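Local coordinates for alkaline phosphatase D (Bacillus subtilis, PDB 2YEQ), which hydrolyses phosphate esters, turning a phosphate monoester and water into an alcohol and phosphate, at an active site containing iron and calcium, at residues P45-F56 against E83-T94; S15-V23 against K103-G111. All coordinates share one frame; numbering follows the deposited sequence.

Interaction 1: P45-F56 against E83-T94. With PE5 (3,6,9,12,15,18,21,24-octaoxahexacosan-1-ol), chain P; PE5 (3,6,9,12,15,18,21,24-octaoxahexacosan-1-ol), chain X.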
loop_
_atom_site.group_PDB
_atom_site.type_symbol
_atom_site.label_atom_id
_atom_site.label_comp_id
_atom_site.label_asym_id
_atom_site.label_seq_id
_atom_site.Cartn_x
_atom_site.Cartn_y
_atom_site.Cartn_z
ATOM N N PRO A 45 21.663 15.934 -16.721
ATOM C CA PRO A 45 20.650 15.627 -17.720
ATOM C C PRO A 45 20.348 14.120 -17.795
ATOM O O PRO A 45 21.256 13.281 -17.774
ATOM C CB PRO A 45 21.270 16.132 -19.026
ATOM C CG PRO A 45 22.714 16.101 -18.784
ATOM C CD PRO A 45 22.893 16.465 -17.346
ATOM N N VAL A 46 19.065 13.783 -17.871
ATOM C CA VAL A 46 18.657 12.382 -18.024
ATOM C C VAL A 46 17.698 12.295 -19.195
ATOM O O VAL A 46 16.623 12.931 -19.191
ATOM C CB VAL A 46 18.018 11.809 -16.736
ATOM C CG1 VAL A 46 17.639 10.308 -16.937
ATOM C CG2 VAL A 46 18.981 11.936 -15.546
ATOM N N LYS A 47 18.099 11.546 -20.223
ATOM C CA LYS A 47 17.245 11.363 -21.395
ATOM C C LYS A 47 16.296 10.213 -21.130
ATOM O O LYS A 47 16.604 9.298 -20.349
ATOM C CB LYS A 47 18.089 11.077 -22.645
ATOM C CG LYS A 47 18.953 12.283 -23.079
ATOM C CD LYS A 47 19.576 12.082 -24.458
ATOM C CE LYS A 47 20.313 13.331 -24.954
ATOM N NZ LYS A 47 19.595 14.614 -24.627
ATOM N N TRP A 48 15.130 10.262 -21.760
ATOM C CA TRP A 48 14.160 9.193 -21.625
ATOM C C TRP A 48 13.464 8.920 -22.948
ATOM O O TRP A 48 13.270 9.826 -23.771
ATOM C CB TRP A 48 13.111 9.519 -20.551
ATOM C CG TRP A 48 12.395 10.818 -20.784
ATOM C CD1 TRP A 48 12.788 12.061 -20.371
ATOM C CD2 TRP A 48 11.176 11.002 -21.499
ATOM N NE1 TRP A 48 11.863 12.999 -20.765
ATOM C CE2 TRP A 48 10.863 12.373 -21.456
ATOM C CE3 TRP A 48 10.293 10.134 -22.142
ATOM C CZ2 TRP A 48 9.716 12.894 -22.056
ATOM C CZ3 TRP A 48 9.160 10.654 -22.730
ATOM C CH2 TRP A 48 8.885 12.015 -22.690
ATOM N N GLU A 49 13.052 7.669 -23.112
ATOM C CA GLU A 49 12.367 7.214 -24.317
ATOM C C GLU A 49 11.243 6.242 -23.952
ATOM O O GLU A 49 11.390 5.400 -23.052
ATOM C CB GLU A 49 13.339 6.479 -25.247
ATOM C CG GLU A 49 14.417 7.341 -25.869
ATOM C CD GLU A 49 15.423 6.526 -26.683
ATOM O OE1 GLU A 49 15.621 5.308 -26.407
ATOM O OE2 GLU A 49 16.014 7.122 -27.606
ATOM N N VAL A 50 10.143 6.354 -24.684
ATOM C CA VAL A 50 9.029 5.445 -24.600
ATOM C C VAL A 50 8.810 4.837 -26.000
ATOM O O VAL A 50 8.722 5.560 -27.004
ATOM C CB VAL A 50 7.747 6.179 -24.168
ATOM C CG1 VAL A 50 6.561 5.217 -24.132
ATOM C CG2 VAL A 50 7.958 6.859 -22.802
ATOM N N ALA A 51 8.713 3.521 -26.050
ATOM C CA ALA A 51 8.581 2.795 -27.304
ATOM C C ALA A 51 7.433 1.797 -27.248
ATOM O O ALA A 51 6.982 1.376 -26.159
ATOM C CB ALA A 51 9.908 2.065 -27.627
ATOM N N LYS A 52 6.992 1.366 -28.422
ATOM C CA LYS A 52 5.992 0.297 -28.507
ATOM C C LYS A 52 6.599 -1.085 -28.341
ATOM O O LYS A 52 5.882 -2.053 -28.098
ATOM C CB LYS A 52 5.239 0.375 -29.830
ATOM C CG LYS A 52 4.573 1.720 -30.059
ATOM C CD LYS A 52 3.491 1.667 -31.149
ATOM C CE LYS A 52 3.920 2.365 -32.433
ATOM N NZ LYS A 52 2.755 2.893 -33.221
ATOM N N ASP A 53 7.917 -1.171 -28.431
ATOM C CA ASP A 53 8.614 -2.448 -28.437
ATOM C C ASP A 53 9.800 -2.435 -27.519
ATOM O O ASP A 53 10.365 -1.379 -27.243
ATOM C CB ASP A 53 9.110 -2.764 -29.857
ATOM C CG ASP A 53 10.108 -1.751 -30.360
ATOM O OD1 ASP A 53 9.756 -0.548 -30.382
ATOM O OD2 ASP A 53 11.237 -2.157 -30.707
ATOM N N GLU A 54 10.208 -3.615 -27.073
ATOM C CA GLU A 54 11.274 -3.701 -26.078
ATOM C C GLU A 54 12.685 -3.433 -26.613
ATOM O O GLU A 54 13.616 -3.285 -25.820
ATOM C CB GLU A 54 11.221 -5.038 -25.343
ATOM C CG GLU A 54 11.559 -6.244 -26.174
ATOM C CD GLU A 54 11.128 -7.531 -25.489
ATOM O OE1 GLU A 54 11.890 -8.030 -24.637
ATOM O OE2 GLU A 54 10.020 -8.029 -25.792
ATOM N N HIS A 55 12.836 -3.363 -27.937
ATOM C CA HIS A 55 14.125 -3.048 -28.565
ATOM C C HIS A 55 14.222 -1.584 -28.997
ATOM O O HIS A 55 15.214 -1.175 -29.579
ATOM C CB HIS A 55 14.367 -3.972 -29.759
ATOM C CG HIS A 55 14.324 -5.421 -29.400
ATOM N ND1 HIS A 55 15.286 -6.020 -28.610
ATOM C CD2 HIS A 55 13.414 -6.382 -29.682
ATOM C CE1 HIS A 55 14.980 -7.294 -28.441
ATOM N NE2 HIS A 55 13.848 -7.538 -29.080
ATOM N N PHE A 56 13.191 -0.802 -28.702
ATOM C CA PHE A 56 13.215 0.641 -28.934
ATOM C C PHE A 56 13.431 1.050 -30.384
ATOM O O PHE A 56 14.028 2.077 -30.667
ATOM C CB PHE A 56 14.208 1.301 -27.972
ATOM C CG PHE A 56 13.718 1.279 -26.559
ATOM C CD1 PHE A 56 13.777 0.104 -25.812
ATOM C CD2 PHE A 56 13.099 2.397 -26.006
ATOM C CE1 PHE A 56 13.275 0.067 -24.507
ATOM C CE2 PHE A 56 12.579 2.358 -24.704
ATOM C CZ PHE A 56 12.670 1.201 -23.959
ATOM N N GLU A 83 -1.364 6.375 -26.510
ATOM C CA GLU A 83 -2.664 5.807 -26.856
ATOM C C GLU A 83 -3.220 5.032 -25.668
ATOM O O GLU A 83 -2.456 4.507 -24.867
ATOM C CB GLU A 83 -2.527 4.835 -28.036
ATOM C CG GLU A 83 -2.007 5.458 -29.341
ATOM C CD GLU A 83 -1.845 4.405 -30.428
ATOM O OE1 GLU A 83 -2.886 3.977 -30.979
ATOM O OE2 GLU A 83 -0.692 3.983 -30.710
ATOM N N PRO A 84 -4.539 4.876 -25.611
ATOM C CA PRO A 84 -5.171 4.201 -24.468
ATOM C C PRO A 84 -5.072 2.687 -24.484
ATOM O O PRO A 84 -4.958 2.072 -25.529
ATOM C CB PRO A 84 -6.617 4.649 -24.546
ATOM C CG PRO A 84 -6.836 4.976 -25.962
ATOM C CD PRO A 84 -5.534 5.518 -26.482
ATOM N N ASN A 85 -5.076 2.104 -23.297
ATOM C CA ASN A 85 -5.016 0.673 -23.102
ATOM C C ASN A 85 -3.897 -0.013 -23.870
ATOM O O ASN A 85 -4.090 -1.097 -24.427
ATOM C CB ASN A 85 -6.365 0.068 -23.471
ATOM C CG ASN A 85 -6.632 -1.244 -22.776
ATOM O OD1 ASN A 85 -5.994 -1.606 -21.801
ATOM N ND2 ASN A 85 -7.585 -1.980 -23.309
ATOM N N LYS A 86 -2.724 0.604 -23.869
ATOM C CA LYS A 86 -1.586 0.110 -24.632
ATOM C C LYS A 86 -0.348 -0.079 -23.770
ATOM O O LYS A 86 -0.030 0.779 -22.947
ATOM C CB LYS A 86 -1.274 1.090 -25.760
ATOM C CG LYS A 86 -0.238 0.569 -26.737
ATOM C CD LYS A 86 -0.220 1.360 -28.046
ATOM C CE LYS A 86 -0.121 0.449 -29.280
ATOM N NZ LYS A 86 0.882 -0.645 -29.158
ATOM N N VAL A 87 0.347 -1.192 -23.998
ATOM C CA VAL A 87 1.599 -1.515 -23.339
ATOM C C VAL A 87 2.714 -0.736 -23.976
ATOM O O VAL A 87 2.792 -0.666 -25.216
ATOM C CB VAL A 87 1.924 -3.007 -23.453
ATOM C CG1 VAL A 87 3.339 -3.331 -22.928
ATOM C CG2 VAL A 87 0.862 -3.816 -22.720
ATOM N N TYR A 88 3.579 -0.137 -23.150
ATOM C CA TYR A 88 4.780 0.527 -23.661
ATOM C C TYR A 88 5.992 0.086 -22.887
ATOM O O TYR A 88 5.874 -0.456 -21.777
ATOM C CB TYR A 88 4.650 2.027 -23.557
ATOM C CG TYR A 88 3.591 2.650 -24.440
ATOM C CD1 TYR A 88 3.888 3.033 -25.757
ATOM C CD2 TYR A 88 2.319 2.907 -23.961
ATOM C CE1 TYR A 88 2.955 3.632 -26.559
ATOM C CE2 TYR A 88 1.361 3.528 -24.769
ATOM C CZ TYR A 88 1.688 3.883 -26.068
ATOM O OH TYR A 88 0.751 4.505 -26.860
ATOM N N TYR A 89 7.158 0.320 -23.485
ATOM C CA TYR A 89 8.435 0.118 -22.834
ATOM C C TYR A 89 9.097 1.472 -22.678
ATOM O O TYR A 89 8.848 2.395 -23.486
ATOM C CB TYR A 89 9.306 -0.838 -23.643
ATOM C CG TYR A 89 8.656 -2.188 -23.753
ATOM C CD1 TYR A 89 7.747 -2.455 -24.777
ATOM C CD2 TYR A 89 8.899 -3.172 -22.805
ATOM C CE1 TYR A 89 7.113 -3.685 -24.866
ATOM C CE2 TYR A 89 8.271 -4.412 -22.876
ATOM C CZ TYR A 89 7.376 -4.660 -23.915
ATOM O OH TYR A 89 6.736 -5.878 -24.015
ATOM N N TYR A 90 9.919 1.600 -21.637
ATOM C CA TYR A 90 10.596 2.854 -21.371
ATOM C C TYR A 90 11.980 2.609 -20.813
ATOM O O TYR A 90 12.251 1.557 -20.230
ATOM C CB TYR A 90 9.743 3.746 -20.438
ATOM C CG TYR A 90 9.569 3.177 -19.042
ATOM C CD1 TYR A 90 8.542 2.289 -18.763
ATOM C CD2 TYR A 90 10.431 3.544 -17.999
ATOM C CE1 TYR A 90 8.388 1.763 -17.503
ATOM C CE2 TYR A 90 10.277 3.023 -16.735
ATOM C CZ TYR A 90 9.266 2.143 -16.481
ATOM O OH TYR A 90 9.125 1.593 -15.243
ATOM N N ARG A 91 12.866 3.589 -20.998
ATOM C CA ARG A 91 14.201 3.538 -20.404
ATOM C C ARG A 91 14.796 4.925 -20.340
ATOM O O ARG A 91 14.326 5.849 -21.009
ATOM C CB ARG A 91 15.128 2.612 -21.197
ATOM C CG ARG A 91 15.490 3.189 -22.518
ATOM C CD ARG A 91 16.486 2.325 -23.277
ATOM N NE ARG A 91 16.608 2.842 -24.635
ATOM C CZ ARG A 91 17.273 2.239 -25.611
ATOM N NH1 ARG A 91 17.871 1.072 -25.398
ATOM N NH2 ARG A 91 17.315 2.804 -26.812
ATOM N N PHE A 92 15.830 5.046 -19.519
ATOM C CA PHE A 92 16.527 6.299 -19.317
ATOM C C PHE A 92 17.977 6.136 -19.736
ATOM O O PHE A 92 18.528 5.039 -19.679
ATOM C CB PHE A 92 16.506 6.695 -17.835
ATOM C CG PHE A 92 15.132 6.899 -17.267
ATOM C CD1 PHE A 92 14.523 8.144 -17.320
ATOM C CD2 PHE A 92 14.457 5.854 -16.665
ATOM C CE1 PHE A 92 13.270 8.342 -16.770
ATOM C CE2 PHE A 92 13.177 6.043 -16.116
ATOM C CZ PHE A 92 12.596 7.290 -16.172
ATOM N N LYS A 93 18.606 7.255 -20.070
ATOM C CA LYS A 93 20.030 7.299 -20.392
ATOM C C LYS A 93 20.604 8.565 -19.776
ATOM O O LYS A 93 20.017 9.633 -19.915
ATOM C CB LYS A 93 20.209 7.327 -21.903
ATOM C CG LYS A 93 21.618 7.207 -22.400
ATOM C CD LYS A 93 21.683 7.646 -23.880
ATOM C CE LYS A 93 22.893 7.080 -24.620
ATOM N NZ LYS A 93 22.697 7.107 -26.104
ATOM N N THR A 94 21.728 8.432 -19.085
ATOM C CA THR A 94 22.443 9.584 -18.558
ATOM C C THR A 94 23.909 9.411 -18.923
ATOM O O THR A 94 24.531 8.419 -18.569
ATOM C CB THR A 94 22.177 9.797 -17.038
ATOM O OG1 THR A 94 22.721 11.055 -16.632
ATOM C CG2 THR A 94 22.718 8.651 -16.173
HETATM C C50 PE5 P . 19.001 1.024 -29.298
HETATM O O1 PE5 P . 19.098 0.110 -28.203
HETATM C C1 PE5 P . 18.001 -0.814 -28.124
HETATM C C2 PE5 P . 18.226 -1.831 -27.002
HETATM O O2 PE5 P . 17.149 -1.803 -26.048
HETATM C C3 PE5 P . 17.268 -2.729 -24.945
HETATM C C4 PE5 P . 18.031 -2.150 -23.737
HETATM O O3 PE5 P . 17.973 -0.724 -23.623
HETATM O O1 PE5 X . 1.753 5.887 -33.548
HETATM C C1 PE5 X . 2.841 6.589 -32.941
HETATM C C2 PE5 X . 4.104 6.519 -33.806
HETATM O O2 PE5 X . 4.658 5.198 -33.784
HETATM C C3 PE5 X . 6.040 5.117 -34.155
HETATM C C4 PE5 X . 6.397 3.669 -34.427
HETATM O O HOH W 1 3.233 -1.723 -27.550
HETATM O O HOH W 2 17.422 2.575 -29.981
#
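Arg-91 lays its guanidinium flat on the ring of Phe-56, the planes 12° and the centres 4.2 Å apart. The aliphatic part of the arginine crosses the same ring face, Arg-91 CD standing 4.0 Å from the Phe-56 centroid, which joins a CH-pi contact to the cation-pi stack. At the guanidinium edge, Glu-49 OE1 accepts from Arg-91 NE at 3.2 Å and from Arg-91 NH2 at 3.1 Å, the latter on its syn lone pair. The nearly coplanar salt bridge and the stack limit rotation of the guanidinium, while Arg-91 NH1 bonds to a polyether. With CG between the backbone N and the carbonyl carbon (chi1 71°) and an extended chain, Arg-91 runs alongside Glu-49.

Beneath lie antiparallel neighbours of a four-stranded sheet in the PhoD N-terminal domain, where Glu-49 and Arg-91 form a hydrogen-bonded pair. Thr-94 OG1 adds a bond to Pro-45 O at 2.9 Å. On the other face Val-46 CG1 and Trp-48 CB each lie 3.8 Å from Phe-92 CD1, and strands 23-28 and 74-79 cover them through Leu-25, Val-75 and Val-77, consistent with the sandwich packing of E-set domains. Glu-54 CB makes a CH-pi contact over the Tyr-89 face, 3.9 Å from its centroid. A type I turn from Asp-53 to Phe-56 brings the phenyl ring over the sheet, and Asp-53 accepts the backbone N-H of Arg-57 on OD2 and of Lys-58 on OD1.

Interaction 2: S15-V23 against K103-G111. With PE5 (3,6,9,12,15,18,21,24-octaoxahexacosan-1-ol), chain B; EDO (1,2-ethanediol), chain I.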
loop_
_atom_site.group_PDB
_atom_site.type_symbol
_atom_site.label_atom_id
_atom_site.label_comp_id
_atom_site.label_asym_id
_atom_site.label_seq_id
_atom_site.Cartn_x
_atom_site.Cartn_y
_atom_site.Cartn_z
ATOM N N SER A 15 7.178 2.978 -12.989
ATOM C CA SER A 15 6.156 3.771 -13.656
ATOM C C SER A 15 4.894 3.805 -12.809
ATOM O O SER A 15 4.667 2.967 -11.946
ATOM C CB SER A 15 5.831 3.223 -15.060
ATOM O OG SER A 15 5.131 1.980 -14.988
ATOM N N GLY A 16 4.048 4.772 -13.075
ATOM C CA GLY A 16 2.900 4.931 -12.218
ATOM C C GLY A 16 1.877 5.943 -12.632
ATOM O O GLY A 16 2.018 6.650 -13.626
ATOM N N ASP A 17 0.818 5.978 -11.842
ATOM C CA ASP A 17 -0.286 6.902 -12.034
ATOM C C ASP A 17 -0.710 7.005 -13.482
ATOM O O ASP A 17 -0.810 8.097 -14.037
ATOM C CB ASP A 17 0.073 8.271 -11.441
ATOM C CG ASP A 17 -0.184 8.329 -9.941
ATOM O OD1 ASP A 17 -0.223 7.246 -9.305
ATOM O OD2 ASP A 17 -0.356 9.457 -9.408
ATOM N N PRO A 18 -1.012 5.861 -14.084
ATOM C CA PRO A 18 -1.391 5.859 -15.494
ATOM C C PRO A 18 -2.720 6.525 -15.698
ATOM O O PRO A 18 -3.608 6.395 -14.831
ATOM C CB PRO A 18 -1.483 4.357 -15.839
ATOM C CG PRO A 18 -1.800 3.711 -14.589
ATOM C CD PRO A 18 -1.060 4.509 -13.519
ATOM N N LEU A 19 -2.828 7.261 -16.810
ATOM C CA LEU A 19 -4.085 7.773 -17.336
ATOM C C LEU A 19 -4.245 7.205 -18.758
ATOM O O LEU A 19 -3.426 6.410 -19.209
ATOM C CB LEU A 19 -4.098 9.299 -17.357
ATOM C CG LEU A 19 -4.075 9.991 -15.975
ATOM C CD1 LEU A 19 -3.940 11.501 -16.121
ATOM C CD2 LEU A 19 -5.293 9.617 -15.135
ATOM N N SER A 20 -5.286 7.603 -19.477
ATOM C CA SER A 20 -5.524 7.009 -20.799
ATOM C C SER A 20 -4.538 7.487 -21.859
ATOM O O SER A 20 -4.379 6.832 -22.876
ATOM C CB SER A 20 -6.976 7.219 -21.255
ATOM O OG SER A 20 -7.257 8.567 -21.482
ATOM N N ASP A 21 -3.857 8.600 -21.621
ATOM C CA ASP A 21 -2.945 9.169 -22.618
ATOM C C ASP A 21 -1.531 9.467 -22.099
ATOM O O ASP A 21 -0.748 10.123 -22.789
ATOM C CB ASP A 21 -3.548 10.471 -23.149
ATOM C CG ASP A 21 -3.560 11.579 -22.099
ATOM O OD1 ASP A 21 -3.774 11.278 -20.899
ATOM O OD2 ASP A 21 -3.332 12.752 -22.462
ATOM N N SER A 22 -1.216 9.025 -20.887
ATOM C CA SER A 22 0.071 9.346 -20.262
ATOM C C SER A 22 0.312 8.442 -19.092
ATOM O O SER A 22 -0.614 7.776 -18.605
ATOM C CB SER A 22 0.107 10.797 -19.778
ATOM O OG SER A 22 -0.873 11.038 -18.791
ATOM N N VAL A 23 1.562 8.431 -18.634
ATOM C CA VAL A 23 1.966 7.666 -17.475
ATOM C C VAL A 23 3.182 8.371 -16.871
ATOM O O VAL A 23 3.898 9.083 -17.577
ATOM C CB VAL A 23 2.323 6.223 -17.875
ATOM C CG1 VAL A 23 3.557 6.201 -18.804
ATOM C CG2 VAL A 23 2.572 5.366 -16.628
ATOM N N LYS A 103 8.479 -1.746 -18.255
ATOM C CA LYS A 103 7.242 -1.962 -18.970
ATOM C C LYS A 103 6.071 -1.300 -18.256
ATOM O O LYS A 103 5.937 -1.386 -17.029
ATOM C CB LYS A 103 7.004 -3.456 -19.067
ATOM C CG LYS A 103 5.860 -3.902 -19.926
ATOM C CD LYS A 103 5.948 -5.449 -19.991
ATOM C CE LYS A 103 4.825 -6.113 -20.751
ATOM N NZ LYS A 103 4.925 -7.608 -20.538
ATOM N N THR A 104 5.209 -0.675 -19.027
ATOM C CA THR A 104 4.067 0.004 -18.472
ATOM C C THR A 104 2.834 -0.107 -19.366
ATOM O O THR A 104 2.884 -0.713 -20.438
ATOM C CB THR A 104 4.398 1.482 -18.214
ATOM O OG1 THR A 104 3.388 2.030 -17.369
ATOM C CG2 THR A 104 4.501 2.298 -19.515
ATOM N N LYS A 105 1.726 0.485 -18.928
ATOM C CA LYS A 105 0.472 0.372 -19.669
ATOM C C LYS A 105 -0.503 1.484 -19.329
ATOM O O LYS A 105 -0.780 1.742 -18.148
ATOM C CB LYS A 105 -0.165 -0.981 -19.394
ATOM C CG LYS A 105 -1.363 -1.284 -20.295
ATOM C CD LYS A 105 -1.986 -2.612 -19.893
ATOM C CE LYS A 105 -3.229 -2.943 -20.684
ATOM N NZ LYS A 105 -4.457 -2.733 -19.858
ATOM N N THR A 106 -0.992 2.170 -20.352
ATOM C CA THR A 106 -1.945 3.247 -20.162
ATOM C C THR A 106 -3.330 2.672 -19.807
ATOM O O THR A 106 -3.628 1.510 -20.072
ATOM C CB THR A 106 -2.104 4.134 -21.424
ATOM O OG1 THR A 106 -2.352 3.298 -22.567
ATOM C CG2 THR A 106 -0.893 5.024 -21.655
ATOM N N LEU A 107 -4.172 3.507 -19.218
ATOM C CA LEU A 107 -5.549 3.116 -18.920
ATOM C C LEU A 107 -6.390 3.082 -20.208
ATOM O O LEU A 107 -6.072 3.759 -21.182
ATOM C CB LEU A 107 -6.189 4.131 -17.982
ATOM C CG LEU A 107 -5.551 4.321 -16.600
ATOM C CD1 LEU A 107 -6.426 5.292 -15.797
ATOM C CD2 LEU A 107 -5.388 2.997 -15.899
ATOM N N PRO A 108 -7.489 2.338 -20.188
ATOM C CA PRO A 108 -8.512 2.468 -21.238
ATOM C C PRO A 108 -9.048 3.887 -21.322
ATOM O O PRO A 108 -8.988 4.640 -20.342
ATOM C CB PRO A 108 -9.642 1.537 -20.767
ATOM C CG PRO A 108 -9.016 0.576 -19.858
ATOM C CD PRO A 108 -7.827 1.292 -19.219
ATOM N N ALA A 109 -9.564 4.247 -22.490
ATOM C CA ALA A 109 -10.235 5.531 -22.675
ATOM C C ALA A 109 -11.381 5.630 -21.672
ATOM O O ALA A 109 -11.991 4.617 -21.334
ATOM C CB ALA A 109 -10.748 5.669 -24.117
ATOM N N PRO A 110 -11.633 6.823 -21.138
ATOM C CA PRO A 110 -12.730 6.982 -20.188
ATOM C C PRO A 110 -14.032 6.422 -20.770
ATOM O O PRO A 110 -14.337 6.658 -21.946
ATOM C CB PRO A 110 -12.838 8.506 -19.997
ATOM C CG PRO A 110 -11.711 9.121 -20.755
ATOM C CD PRO A 110 -11.189 8.109 -21.708
ATOM N N GLY A 111 -14.766 5.651 -19.979
ATOM C CA GLY A 111 -16.005 5.038 -20.451
ATOM C C GLY A 111 -15.855 3.861 -21.409
ATOM O O GLY A 111 -16.856 3.249 -21.775
HETATM C C50 PE5 B . 6.572 -9.244 -23.827
HETATM O O1 PE5 B . 7.153 -8.572 -22.703
HETATM C C1 PE5 B . 8.062 -9.425 -22.000
HETATM C C2 PE5 B . 8.634 -8.731 -20.768
HETATM O O2 PE5 B . 7.579 -8.470 -19.835
HETATM C C3 PE5 B . 7.896 -8.776 -18.476
HETATM C C4 PE5 B . 6.720 -8.397 -17.615
HETATM C C1 EDO I . -3.542 9.976 -11.988
HETATM O O1 EDO I . -3.475 8.578 -12.306
HETATM C C2 EDO I . -3.268 10.191 -10.507
HETATM O O2 EDO I . -2.249 11.178 -10.330
HETATM O O HOH W 3 6.928 -0.109 -14.885
#
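The junction between two beta sheets is formed where Ser-15, on a strand of the large mixed sheet, meets Thr-104, on an outermost strand of the four-stranded antiparallel sheet. Ser-15 OG and Thr-104 OG1 are hydrogen-bonded at 3.0 Å, and a water connects Ser-15 OG with Lys-103 O. The threonine hydroxyl lies opposite its backbone N (chi1 -166°), which also sets it against the tip of Val-23, whose CG2 is 3.5 Å from Thr-104 OG1.

Further along, the contact passes from strands to loops. Leu-107 N donates to Leu-19 O at 3.0 Å, approaching from above the carbonyl plane. In return, Ser-20 CA makes a CA-H...O contact of 3.3 Å with Leu-107 O. The leucine side chain crosses Pro-18 at about a right angle, Leu-107 CD2 packing 3.9 Å from Pro-18 CG, and Phe-265 and Tyr-267 of strand 263-267 also touch it. The 19-22 loop is closed by its own bond from Leu-19 N to Ser-22 O.

The Lys-103 side chain leaves the strand away from Ser-15 and Val-23 and, extended beyond CG, lies against Val-87 and Tyr-89; its NZ bonds to two polyether oxygens, PE5 O2 lying 2.9 Å from Lys-103 NZ. Cutting the side chain back to an alanine would probably leave both ether oxygens without their ammonium donor and uncover the sides of Val-87 and Tyr-89 on which the chain lies. Beyond Gly-111 the chain enters strand 117-122 of the large sheet, an arrangement consistent with a linker leaving the outer strand of one sheet for the central sheet of the calcineurin-like phosphatase fold.

In the fold
Interaction 1 is nested in sequence within the loop that interaction 2 closes, and the centres of the two lie about 14 Å apart. Strands 87-94 and 97-105 are adjacent in the same antiparallel sheet, and two probable hydrogen bonds join the contacts: Glu-83 O to Thr-106 OG1 at 2.6 Å and Asn-85 OD1 to Lys-105 NZ at 2.7 Å. Tyr-90 OH also packs 3.3 Å from Ser-15 N. One polyether spans both, bonding to Tyr-89 OH and to Lys-103 NZ. The iron and calcium ligands, among them Cys-124, Asp-151 and His-382, belong to neither contact; interaction 2 joins the four-stranded sheet to the large mixed sheet, which also contains strand 117-122, just before the iron ligand Cys-124.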